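Long-range contacts in mandelate racemase / muconate lactonizing enzyme, C-terminal domain protein (Labrenzia alexandrii, PDB 4E5T), which probably acts as a magnesium-dependent racemase or related enzyme of the enolase superfamily, its exact substrate and reaction being unassigned: residues E8-G13 against A382-Y387; M288-R292 against V323-N327; E352-I358 against H375-V381. All coordinates share one frame; numbering follows the deposited sequence.

Contact 1. Residues E8-G13 against A382-Y387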
ATOM      1  N   GLU A   8       4.444  50.993   5.142  1.00 33.34           N
ATOM      2  CA  GLU A   8       5.820  51.380   4.895  1.00 41.15           C
ATOM      3  C   GLU A   8       6.635  50.084   4.932  1.00 41.86           C
ATOM      4  O   GLU A   8       6.302  49.163   5.677  1.00 45.49           O
ATOM      5  CB  GLU A   8       6.334  52.419   5.911  1.00 36.99           C
ATOM      6  CG  GLU A   8       7.770  52.873   5.619  1.00 45.97           C
ATOM      7  CD  GLU A   8       8.291  53.998   6.516  1.00 61.67           C
ATOM      8  OE1 GLU A   8       7.839  54.108   7.686  1.00 68.25           O
ATOM      9  OE2 GLU A   8       9.165  54.772   6.040  1.00 57.09           O
ATOM     10  N   THR A   9       7.664  49.993   4.092  1.00 33.59           N
ATOM     11  CA  THR A   9       8.582  48.861   4.137  1.00 29.00           C
ATOM     12  C   THR A   9       9.950  49.355   4.550  1.00 34.09           C
ATOM     13  O   THR A   9      10.298  50.519   4.350  1.00 31.28           O
ATOM     14  CB  THR A   9       8.703  48.098   2.782  1.00 26.53           C
ATOM     15  OG1 THR A   9       9.007  49.014   1.719  1.00 33.05           O
ATOM     16  CG2 THR A   9       7.425  47.345   2.460  1.00 20.96           C
ATOM     17  N   PHE A  10      10.713  48.450   5.142  1.00 37.13           N
ATOM     18  CA  PHE A  10      12.054  48.745   5.608  1.00 33.86           C
ATOM     19  C   PHE A  10      12.949  47.595   5.181  1.00 32.19           C
ATOM     20  O   PHE A  10      12.653  46.428   5.437  1.00 37.27           O
ATOM     21  CB  PHE A  10      12.085  48.847   7.132  1.00 40.31           C
ATOM     22  CG  PHE A  10      11.058  49.787   7.710  1.00 42.07           C
ATOM     23  CD1 PHE A  10       9.709  49.437   7.748  1.00 42.26           C
ATOM     24  CD2 PHE A  10      11.447  51.002   8.248  1.00 33.33           C
ATOM     25  CE1 PHE A  10       8.774  50.289   8.277  1.00 43.13           C
ATOM     26  CE2 PHE A  10      10.511  51.857   8.791  1.00 38.84           C
ATOM     27  CZ  PHE A  10       9.178  51.504   8.806  1.00 46.17           C
ATOM     28  N   VAL A  11      14.032  47.925   4.501  1.00 27.31           N
ATOM     29  CA  VAL A  11      15.058  46.967   4.215  1.00 19.28           C
ATOM     30  C   VAL A  11      16.225  47.377   5.083  1.00 35.02           C
ATOM     31  O   VAL A  11      16.757  48.468   4.928  1.00 48.89           O
ATOM     32  CB  VAL A  11      15.426  47.013   2.740  1.00 35.81           C
ATOM     33  CG1 VAL A  11      16.478  45.941   2.408  1.00 28.52           C
ATOM     34  CG2 VAL A  11      14.152  46.855   1.881  1.00 27.87           C
ATOM     35  N   VAL A  12      16.588  46.518   6.027  1.00 30.83           N
ATOM     36  CA  VAL A  12      17.583  46.856   7.039  1.00 37.27           C
ATOM     37  C   VAL A  12      18.788  45.932   6.965  1.00 42.22           C
ATOM     38  O   VAL A  12      18.657  44.732   7.192  1.00 53.46           O
ATOM     39  CB  VAL A  12      16.993  46.724   8.470  1.00 41.74           C
ATOM     40  CG1 VAL A  12      18.069  46.978   9.502  1.00 36.80           C
ATOM     41  CG2 VAL A  12      15.810  47.668   8.673  1.00 32.26           C
ATOM     42  N   GLY A  13      19.958  46.483   6.657  1.00 38.88           N
ATOM     43  CA  GLY A  13      21.190  45.706   6.667  1.00 35.35           C
ATOM     44  C   GLY A  13      21.584  45.305   8.079  1.00 40.10           C
ATOM     45  O   GLY A  13      21.405  46.070   9.020  1.00 47.13           O
ATOM     46  N   ALA A 382      15.554  51.353  12.483  1.00 45.90           N
ATOM     47  CA  ALA A 382      15.383  50.645  11.213  1.00 37.28           C
ATOM     48  C   ALA A 382      15.722  51.506  10.000  1.00 34.04           C
ATOM     49  O   ALA A 382      16.363  51.021   9.089  1.00 34.12           O
ATOM     50  CB  ALA A 382      13.989  50.059  11.085  1.00 28.40           C
ATOM     51  N   ARG A 383      15.305  52.771   9.980  1.00 34.24           N
ATOM     52  CA  ARG A 383      15.613  53.628   8.827  1.00 33.35           C
ATOM     53  C   ARG A 383      17.078  54.032   8.789  1.00 37.52           C
ATOM     54  O   ARG A 383      17.622  54.352   7.728  1.00 39.20           O
ATOM     55  CB  ARG A 383      14.765  54.901   8.809  1.00 32.45           C
ATOM     56  CG  ARG A 383      13.289  54.681   8.842  1.00 39.79           C
ATOM     57  CD  ARG A 383      12.527  55.952   8.520  1.00 49.99           C
ATOM     58  NE  ARG A 383      11.097  55.673   8.531  1.00 56.58           N
ATOM     59  CZ  ARG A 383      10.337  55.727   9.617  1.00 59.71           C
ATOM     60  NH1 ARG A 383       9.044  55.427   9.528  1.00 58.82           N
ATOM     61  NH2 ARG A 383      10.873  56.083  10.787  1.00 55.05           N
ATOM     62  N   ALA A 384      17.712  54.034   9.955  1.00 45.77           N
ATOM     63  CA  ALA A 384      19.061  54.558  10.079  1.00 47.09           C
ATOM     64  C   ALA A 384      20.062  53.531   9.589  1.00 47.42           C
ATOM     65  O   ALA A 384      21.243  53.824   9.477  1.00 56.00           O
ATOM     66  CB  ALA A 384      19.341  54.934  11.513  1.00 30.78           C
ATOM     67  N   ASN A 385      19.577  52.326   9.299  1.00 44.95           N
ATOM     68  CA  ASN A 385      20.425  51.209   8.893  1.00 41.43           C
ATOM     69  C   ASN A 385      20.043  50.582   7.555  1.00 46.56           C
ATOM     70  O   ASN A 385      19.632  49.416   7.520  1.00 52.34           O
ATOM     71  CB  ASN A 385      20.381  50.115   9.954  1.00 38.99           C
ATOM     72  CG  ASN A 385      21.084  50.509  11.224  1.00 44.30           C
ATOM     73  OD1 ASN A 385      22.233  50.135  11.440  1.00 54.16           O
ATOM     74  ND2 ASN A 385      20.402  51.275  12.072  1.00 34.48           N
ATOM     75  N   PRO A 386      20.215  51.330   6.450  1.00 40.47           N
ATOM     76  CA  PRO A 386      19.861  50.838   5.115  1.00 44.71           C
ATOM     77  C   PRO A 386      20.705  49.615   4.728  1.00 49.55           C
ATOM     78  O   PRO A 386      21.772  49.389   5.301  1.00 42.88           O
ATOM     79  CB  PRO A 386      20.234  52.018   4.223  1.00 38.93           C
ATOM     80  CG  PRO A 386      21.402  52.592   4.901  1.00 33.13           C
ATOM     81  CD  PRO A 386      21.045  52.541   6.361  1.00 34.63           C
ATOM     82  N   TYR A 387      20.230  48.825   3.773  1.00 54.22           N
ATOM     83  CA  TYR A 387      21.037  47.723   3.272  1.00 51.46           C
ATOM     84  C   TYR A 387      21.848  48.195   2.071  1.00 49.56           C
ATOM     85  O   TYR A 387      21.289  48.719   1.115  1.00 56.40           O
ATOM     86  CB  TYR A 387      20.169  46.526   2.905  1.00 47.04           C
ATOM     87  CG  TYR A 387      20.963  45.400   2.287  1.00 57.11           C
ATOM     88  CD1 TYR A 387      22.043  44.839   2.958  1.00 55.81           C
ATOM     89  CD2 TYR A 387      20.637  44.898   1.035  1.00 55.96           C
ATOM     90  CE1 TYR A 387      22.778  43.816   2.402  1.00 56.01           C
ATOM     91  CE2 TYR A 387      21.364  43.872   0.471  1.00 57.83           C
ATOM     92  CZ  TYR A 387      22.436  43.335   1.155  1.00 61.41           C
ATOM     93  OH  TYR A 387      23.163  42.311   0.590  1.00 61.97           O
TER

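Contact 2. Residues M288-R292 against V323-N327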
ATOM      1  N   MET A 288       8.580  25.672  10.938  1.00 34.55           N
ATOM      2  CA  MET A 288       8.088  26.806  10.168  1.00 39.30           C
ATOM      3  C   MET A 288       8.915  28.031  10.494  1.00 42.77           C
ATOM      4  O   MET A 288       9.250  28.270  11.660  1.00 40.93           O
ATOM      5  CB  MET A 288       6.637  27.138  10.507  1.00 39.07           C
ATOM      6  CG  MET A 288       5.705  25.971  10.533  1.00 51.41           C
ATOM      7  SD  MET A 288       5.247  25.546  12.208  1.00 53.30           S
ATOM      8  CE  MET A 288       6.343  26.607  13.140  1.00 38.83           C
ATOM      9  N   ASN A 289       9.256  28.792   9.461  1.00 37.51           N
ATOM     10  CA  ASN A 289       9.628  30.183   9.641  1.00 36.59           C
ATOM     11  C   ASN A 289       8.354  30.994   9.450  1.00 41.91           C
ATOM     12  O   ASN A 289       7.690  30.885   8.422  1.00 49.81           O
ATOM     13  CB  ASN A 289      10.672  30.603   8.617  1.00 34.72           C
ATOM     14  CG  ASN A 289      11.248  31.977   8.895  1.00 38.98           C
ATOM     15  OD1 ASN A 289      10.639  33.003   8.591  1.00 28.60           O
ATOM     16  ND2 ASN A 289      12.440  32.000   9.455  1.00 51.78           N
ATOM     17  N   LEU A 290       7.987  31.801  10.435  1.00 41.96           N
ATOM     18  CA  LEU A 290       6.767  32.588  10.288  1.00 48.45           C
ATOM     19  C   LEU A 290       6.856  33.729   9.269  1.00 43.20           C
ATOM     20  O   LEU A 290       5.843  34.336   8.939  1.00 46.82           O
ATOM     21  CB  LEU A 290       6.251  33.083  11.638  1.00 41.36           C
ATOM     22  CG  LEU A 290       5.328  32.027  12.231  1.00 34.08           C
ATOM     23  CD1 LEU A 290       6.087  31.137  13.168  1.00 29.21           C
ATOM     24  CD2 LEU A 290       4.136  32.660  12.896  1.00 37.39           C
ATOM     25  N   GLY A 291       8.056  33.997   8.760  1.00 26.20           N
ATOM     26  CA  GLY A 291       8.241  35.016   7.743  1.00 23.76           C
ATOM     27  C   GLY A 291       7.941  34.476   6.362  1.00 32.59           C
ATOM     28  O   GLY A 291       7.947  35.210   5.364  1.00 27.82           O
ATOM     29  N   ARG A 292       7.629  33.182   6.322  1.00 38.02           N
ATOM     30  CA  ARG A 292       7.547  32.444   5.076  1.00 26.98           C
ATOM     31  C   ARG A 292       6.348  31.526   5.005  1.00 28.53           C
ATOM     32  O   ARG A 292       5.667  31.475   3.989  1.00 41.39           O
ATOM     33  CB  ARG A 292       8.815  31.626   4.910  1.00 24.48           C
ATOM     34  CG  ARG A 292       8.699  30.489   3.937  1.00 31.77           C
ATOM     35  CD  ARG A 292      10.064  29.976   3.583  1.00 30.39           C
ATOM     36  NE  ARG A 292      10.694  30.824   2.585  1.00 33.00           N
ATOM     37  CZ  ARG A 292      11.984  30.770   2.296  1.00 31.70           C
ATOM     38  NH1 ARG A 292      12.743  29.906   2.958  1.00 23.10           N
ATOM     39  NH2 ARG A 292      12.505  31.559   1.354  1.00 33.95           N
ATOM     40  N   VAL A 323      10.278  38.274  12.961  1.00 25.88           N
ATOM     41  CA  VAL A 323      10.008  36.852  12.821  1.00 34.06           C
ATOM     42  C   VAL A 323      10.162  36.164  14.176  1.00 33.06           C
ATOM     43  O   VAL A 323       9.363  35.305  14.527  1.00 31.06           O
ATOM     44  CB  VAL A 323      10.846  36.183  11.695  1.00 30.55           C
ATOM     45  CG1 VAL A 323      10.758  34.675  11.750  1.00 17.93           C
ATOM     46  CG2 VAL A 323      10.358  36.651  10.344  1.00 29.47           C
ATOM     47  N   ALA A 324      11.152  36.573  14.959  1.00 36.08           N
ATOM     48  CA  ALA A 324      11.299  36.026  16.307  1.00 36.83           C
ATOM     49  C   ALA A 324      10.040  36.248  17.145  1.00 41.10           C
ATOM     50  O   ALA A 324       9.617  35.362  17.881  1.00 37.03           O
ATOM     51  CB  ALA A 324      12.504  36.615  16.996  1.00 34.17           C
ATOM     52  N   LEU A 325       9.441  37.430  17.002  1.00 51.89           N
ATOM     53  CA  LEU A 325       8.228  37.806  17.732  1.00 46.20           C
ATOM     54  C   LEU A 325       7.055  36.914  17.388  1.00 51.39           C
ATOM     55  O   LEU A 325       6.343  36.446  18.277  1.00 52.58           O
ATOM     56  CB  LEU A 325       7.843  39.255  17.442  1.00 38.80           C
ATOM     57  CG  LEU A 325       8.699  40.361  18.078  1.00 37.95           C
ATOM     58  CD1 LEU A 325       8.005  41.719  17.999  1.00 34.77           C
ATOM     59  CD2 LEU A 325       9.040  40.021  19.510  1.00 25.74           C
ATOM     60  N   ALA A 326       6.849  36.683  16.094  1.00 53.99           N
ATOM     61  CA  ALA A 326       5.771  35.800  15.649  1.00 49.79           C
ATOM     62  C   ALA A 326       5.996  34.363  16.122  1.00 44.39           C
ATOM     63  O   ALA A 326       5.075  33.734  16.648  1.00 47.53           O
ATOM     64  CB  ALA A 326       5.605  35.863  14.138  1.00 40.25           C
ATOM     65  N   ASN A 327       7.217  33.860  15.928  1.00 31.34           N
ATOM     66  CA  ASN A 327       7.642  32.575  16.478  1.00 32.72           C
ATOM     67  C   ASN A 327       7.257  32.442  17.944  1.00 42.31           C
ATOM     68  O   ASN A 327       6.664  31.440  18.355  1.00 43.44           O
ATOM     69  CB  ASN A 327       9.153  32.431  16.395  1.00 32.92           C
ATOM     70  CG  ASN A 327       9.636  32.016  15.030  1.00 38.59           C
ATOM     71  OD1 ASN A 327       8.910  32.094  14.046  1.00 34.10           O
ATOM     72  ND2 ASN A 327      10.887  31.578  14.965  1.00 48.31           N
TER

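Contact 3. Residues E352-I358 against H375-V381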
ATOM      1  N   GLU A 352      18.358  46.477  19.642  1.00 44.79           N
ATOM      2  CA  GLU A 352      18.323  47.872  19.216  1.00 49.98           C
ATOM      3  C   GLU A 352      17.120  48.104  18.291  1.00 48.46           C
ATOM      4  O   GLU A 352      16.451  49.134  18.385  1.00 50.94           O
ATOM      5  CB  GLU A 352      19.662  48.271  18.569  1.00 47.21           C
ATOM      6  CG  GLU A 352      19.822  49.746  18.210  1.00 51.49           C
ATOM      7  CD  GLU A 352      21.160  50.017  17.517  1.00 63.16           C
ATOM      8  OE1 GLU A 352      22.024  49.106  17.559  1.00 63.97           O
ATOM      9  OE2 GLU A 352      21.346  51.120  16.931  1.00 56.27           O
ATOM     10  N   LEU A 353      16.835  47.127  17.426  1.00 43.52           N
ATOM     11  CA  LEU A 353      15.670  47.174  16.522  1.00 45.06           C
ATOM     12  C   LEU A 353      14.307  47.152  17.237  1.00 36.61           C
ATOM     13  O   LEU A 353      13.297  47.573  16.688  1.00 32.92           O
ATOM     14  CB  LEU A 353      15.739  46.066  15.449  1.00 27.85           C
ATOM     15  CG  LEU A 353      16.658  46.328  14.248  1.00 38.06           C
ATOM     16  CD1 LEU A 353      16.821  45.074  13.406  1.00 46.75           C
ATOM     17  CD2 LEU A 353      16.178  47.489  13.383  1.00 27.60           C
ATOM     18  N   LEU A 354      14.287  46.663  18.466  1.00 29.94           N
ATOM     19  CA  LEU A 354      13.080  46.711  19.273  1.00 34.23           C
ATOM     20  C   LEU A 354      13.010  47.916  20.263  1.00 50.16           C
ATOM     21  O   LEU A 354      14.012  48.525  20.638  1.00 47.40           O
ATOM     22  CB  LEU A 354      12.874  45.367  19.980  1.00 32.90           C
ATOM     23  CG  LEU A 354      12.748  44.223  18.977  1.00 32.30           C
ATOM     24  CD1 LEU A 354      12.378  42.930  19.671  1.00 21.95           C
ATOM     25  CD2 LEU A 354      11.725  44.583  17.904  1.00 33.77           C
ATOM     26  N   THR A 355      11.790  48.256  20.641  1.00 46.72           N
ATOM     27  CA  THR A 355      11.500  49.361  21.525  1.00 42.31           C
ATOM     28  C   THR A 355      11.787  48.892  22.942  1.00 54.58           C
ATOM     29  O   THR A 355      12.139  49.681  23.830  1.00 56.85           O
ATOM     30  CB  THR A 355      10.016  49.735  21.354  1.00 45.01           C
ATOM     31  OG1 THR A 355       9.919  50.955  20.617  1.00 24.92           O
ATOM     32  CG2 THR A 355       9.297  49.874  22.676  1.00 57.03           C
ATOM     33  N   THR A 356      11.638  47.584  23.126  1.00 52.52           N
ATOM     34  CA  THR A 356      11.916  46.901  24.370  1.00 47.41           C
ATOM     35  C   THR A 356      12.347  45.521  23.909  1.00 54.73           C
ATOM     36  O   THR A 356      11.708  44.942  23.029  1.00 59.78           O
ATOM     37  CB  THR A 356      10.647  46.749  25.210  1.00 51.31           C
ATOM     38  OG1 THR A 356       9.623  46.126  24.422  1.00 66.47           O
ATOM     39  CG2 THR A 356      10.145  48.091  25.685  1.00 50.92           C
ATOM     40  N   PRO A 357      13.424  44.981  24.491  1.00 53.99           N
ATOM     41  CA  PRO A 357      14.089  43.809  23.904  1.00 48.77           C
ATOM     42  C   PRO A 357      13.397  42.479  24.206  1.00 51.35           C
ATOM     43  O   PRO A 357      12.608  42.396  25.142  1.00 43.37           O
ATOM     44  CB  PRO A 357      15.466  43.839  24.569  1.00 41.56           C
ATOM     45  CG  PRO A 357      15.187  44.416  25.924  1.00 40.74           C
ATOM     46  CD  PRO A 357      14.109  45.454  25.708  1.00 46.97           C
ATOM     47  N   ILE A 358      13.693  41.459  23.404  1.00 57.35           N
ATOM     48  CA  ILE A 358      13.255  40.102  23.701  1.00 52.75           C
ATOM     49  C   ILE A 358      13.927  39.655  24.998  1.00 49.36           C
ATOM     50  O   ILE A 358      15.139  39.790  25.166  1.00 52.34           O
ATOM     51  CB  ILE A 358      13.586  39.116  22.539  1.00 35.53           C
ATOM     52  CG1 ILE A 358      12.935  39.593  21.239  1.00 42.34           C
ATOM     53  CG2 ILE A 358      13.096  37.731  22.864  1.00 14.80           C
ATOM     54  CD1 ILE A 358      13.293  38.762  19.964  1.00 20.13           C
ATOM     55  N   HIS A 375       6.181  43.494  21.194  1.00 31.53           N
ATOM     56  CA  HIS A 375       7.253  44.466  21.062  1.00 37.22           C
ATOM     57  C   HIS A 375       7.005  45.286  19.801  1.00 39.91           C
ATOM     58  O   HIS A 375       6.285  44.853  18.904  1.00 37.24           O
ATOM     59  CB  HIS A 375       8.605  43.761  20.983  1.00 38.59           C
ATOM     60  CG  HIS A 375       8.822  42.744  22.064  1.00 33.76           C
ATOM     61  ND1 HIS A 375       9.790  42.886  23.035  1.00 30.29           N
ATOM     62  CD2 HIS A 375       8.200  41.570  22.324  1.00 25.56           C
ATOM     63  CE1 HIS A 375       9.757  41.839  23.841  1.00 33.57           C
ATOM     64  NE2 HIS A 375       8.795  41.028  23.434  1.00 29.22           N
ATOM     65  N   ASP A 376       7.587  46.478  19.750  1.00 45.51           N
ATOM     66  CA  ASP A 376       7.382  47.384  18.633  1.00 46.51           C
ATOM     67  C   ASP A 376       8.695  47.642  17.894  1.00 47.23           C
ATOM     68  O   ASP A 376       9.776  47.613  18.490  1.00 37.45           O
ATOM     69  CB  ASP A 376       6.790  48.706  19.124  1.00 57.74           C
ATOM     70  CG  ASP A 376       5.296  48.621  19.379  1.00 61.36           C
ATOM     71  OD1 ASP A 376       4.645  47.763  18.737  1.00 55.39           O
ATOM     72  OD2 ASP A 376       4.782  49.416  20.211  1.00 58.76           O
ATOM     73  N   LEU A 377       8.602  47.880  16.590  1.00 42.34           N
ATOM     74  CA  LEU A 377       9.793  48.155  15.811  1.00 33.14           C
ATOM     75  C   LEU A 377      10.278  49.568  16.095  1.00 47.36           C
ATOM     76  O   LEU A 377       9.520  50.537  16.040  1.00 59.90           O
ATOM     77  CB  LEU A 377       9.545  47.958  14.312  1.00 33.22           C
ATOM     78  CG  LEU A 377      10.747  48.205  13.379  1.00 42.43           C
ATOM     79  CD1 LEU A 377      11.826  47.154  13.511  1.00 19.13           C
ATOM     80  CD2 LEU A 377      10.321  48.368  11.915  1.00 36.11           C
ATOM     81  N   ASN A 378      11.550  49.682  16.418  1.00 46.29           N
ATOM     82  CA  ASN A 378      12.171  50.974  16.493  1.00 37.99           C
ATOM     83  C   ASN A 378      12.385  51.451  15.063  1.00 41.91           C
ATOM     84  O   ASN A 378      13.419  51.191  14.460  1.00 47.52           O
ATOM     85  CB  ASN A 378      13.487  50.855  17.238  1.00 36.40           C
ATOM     86  CG  ASN A 378      14.013  52.184  17.682  1.00 41.69           C
ATOM     87  OD1 ASN A 378      13.827  53.186  16.996  1.00 40.81           O
ATOM     88  ND2 ASN A 378      14.682  52.209  18.836  1.00 40.02           N
ATOM     89  N   GLU A 379      11.385  52.128  14.517  1.00 40.94           N
ATOM     90  CA  GLU A 379      11.414  52.549  13.122  1.00 42.69           C
ATOM     91  C   GLU A 379      12.649  53.372  12.801  1.00 46.03           C
ATOM     92  O   GLU A 379      13.225  53.252  11.705  1.00 34.38           O
ATOM     93  CB  GLU A 379      10.171  53.370  12.774  1.00 33.48           C
ATOM     94  CG  GLU A 379       8.866  52.689  13.069  1.00 30.34           C
ATOM     95  CD  GLU A 379       7.690  53.510  12.597  1.00 44.65           C
ATOM     96  OE1 GLU A 379       6.550  53.217  13.031  1.00 37.27           O
ATOM     97  OE2 GLU A 379       7.917  54.448  11.789  1.00 45.48           O
ATOM     98  N   ASP A 380      13.042  54.218  13.752  1.00 44.99           N
ATOM     99  CA  ASP A 380      14.181  55.104  13.546  1.00 48.89           C
ATOM    100  C   ASP A 380      15.469  54.314  13.431  1.00 51.43           C
ATOM    101  O   ASP A 380      16.256  54.545  12.518  1.00 57.74           O
ATOM    102  CB  ASP A 380      14.281  56.158  14.644  1.00 50.01           C
ATOM    103  CG  ASP A 380      13.129  57.141  14.607  1.00 57.97           C
ATOM    104  OD1 ASP A 380      12.467  57.257  13.550  1.00 66.42           O
ATOM    105  OD2 ASP A 380      12.882  57.793  15.636  1.00 52.97           O
ATOM    106  N   VAL A 381      15.678  53.376  14.345  1.00 49.52           N
ATOM    107  CA  VAL A 381      16.813  52.470  14.231  1.00 47.96           C
ATOM    108  C   VAL A 381      16.759  51.721  12.908  1.00 45.12           C
ATOM    109  O   VAL A 381      17.788  51.516  12.268  1.00 43.84           O
ATOM    110  CB  VAL A 381      16.891  51.491  15.414  1.00 40.01           C
ATOM    111  CG1 VAL A 381      17.832  50.345  15.109  1.00 30.16           C
ATOM    112  CG2 VAL A 381      17.354  52.232  16.637  1.00 35.36           C
TER

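Contact 1. Residues E8-G13 against A382-Y387
The R383 guanidinium carries F10 on one face and the E8 carboxylate at its edge. CE2 of F10 sits about 3.6 Å above the guanidinium plane, offset toward its rim, with the ring and guanidinium planes 52° apart. At the edge, the arginine grips both carboxylate oxygens side-on: NH1 gives to OE1 of E8 at 2.6 Å, and NE gives to OE2 over a longer 3.3 Å. Both oxygens are met on their syn side, OE1 close to the carboxylate plane and OE2 from clearly out of it. The arrangement belongs to the capping domain of the enolase superfamily, where chain that has left the barrel returns to the N-terminal antiparallel sheet; here it meets strand 4-13. E8 reaches the arginine with CG anti to the backbone N (chi1 -178°) and the chain extended beyond. NH1 also forms a salt bridge with E379, so one positive group probably eases the nearness of two acids.

Behind the ion pair the contact turns apolar. The methyl of A382 touches both CD2 of F10 and CG2 of V12, at 3.9 Å from each; L353 and L377 also touch this alanine. V12 CG1 comes to within 3.9 Å of N385 CB; the amide of N385 turns elsewhere, ND2 binding the carbonyl of V381. Farther along, the tail passes the end of the strand. CG1 of V11 packs on CB of Y387, whose hydroxyl bonds to the D391 carbonyl. N385 O receives the N-H of G13 at 3.1 Å, a bent bond (135° at the hydrogen), and the CA of V12 approaches that same oxygen.

Contact 2. Residues M288-R292 against V323-N327
L290 reaches across to helix 321-332 and meets A326 and N327 along its whole side chain. The setting is the TIM-barrel-like domain of the enolase superfamily: 288-292 is the loop after barrel strand 285-286, and an Asx turn shapes it. The CB of L290 lies 3.8 Å from the A326 methyl and about as close to OD1 of N327. CG runs alongside that OD1, the two side chains lying antiparallel. At the fork, CD1 stays with N327 OD1 and CA, whereas CD2 rests 3.7 Å from A326 CB. L296 and A299 of helix 296-308 also touch this leucine. N327 uses its ND2 on the backbone carbonyl of H316.

N289 works differently. With CG anti to the backbone N (chi1 -171°), its OD1 accepts from G291 N at 2.8 Å, closing the turn, while ND2 bonds to ND1 of H316. The N289 side chain lies roughly perpendicular to that of V323, its OD1 3.6 Å from V323 CG1. An alanine in place of N289 leaves G291 N without its side-chain acceptor and H316 without its amide partner, and the turn would probably be freer to shift. This side chain lies about 9 Å from the bound magnesium. The other branch of V323 meets the turn itself, CG2 lying 3.7 Å from G291 CA.

Contact 3. Residues E352-I358 against H375-V381
L354 and L377 form a single antiparallel bridge between two loops of the barrel domain, lying between helix 321-332 and the N-terminal sheet; one loop leaves helix 349-352, the other leads into helix 379-383. They make a non-hydrogen-bonded pair, and the bonds lie to either side of it. N378 N gives to L353 O at 2.8 Å, nearly straight (167° at the hydrogen), and T355 N gives to D376 O at 3.0 Å. The CA of L354 also approaches D376 O.

Beyond the bridge, H375 takes over with its ring. CG stands anti to the carbonyl carbon (chi1 -50°), which brings ND1 to the carbonyl of T356. H375 ND1 gives to T356 O at 2.8 Å and 170°; the oxygen lies near the ring plane, while the donor stands well above the carbonyl plane. P357 O also meets the ring edge, at CE1. L325 of helix 321-332 packs against this histidine as well.

At the other end N378 is the N-cap of helix 379-383: its OD1 accepts from V381 N at 3.2 Å, from above the plane of the amide. V381 packs back on the end of helix 349-352 and on L353. Its CG1 sits 3.7 Å from CD2 of L353 and equally far from CG of E352, so the glutamate lies against the valine through its aliphatic part. D376 sends its carboxylate to K108.

The cross-contact bonds all use main-chain atoms of 352-358, so they probably depend little on its side chains, whereas H375 supplies its ring as donor.

In the fold
Contact 2 is the buried one, about 6 Å from the chain centre, whereas contacts 1 and 3 lie about 20 and 19 Å out and are partly open to solvent. Contacts 1 and 3 share helix 379-383 and touch directly, A382 packing on L353 and L377. Contact 3 also meets contact 2, through H375 and I358 against L325 and A324 of helix 321-332. The three thus run from a buried loop-helix junction of the barrel domain to the capping sheet. Their chemistry follows: apolar packing without a hydrogen bond between the segments in contact 2, mostly backbone pairing in the loops of contact 3, and a salt bridge at the surface beside apolar packing at the outer strand.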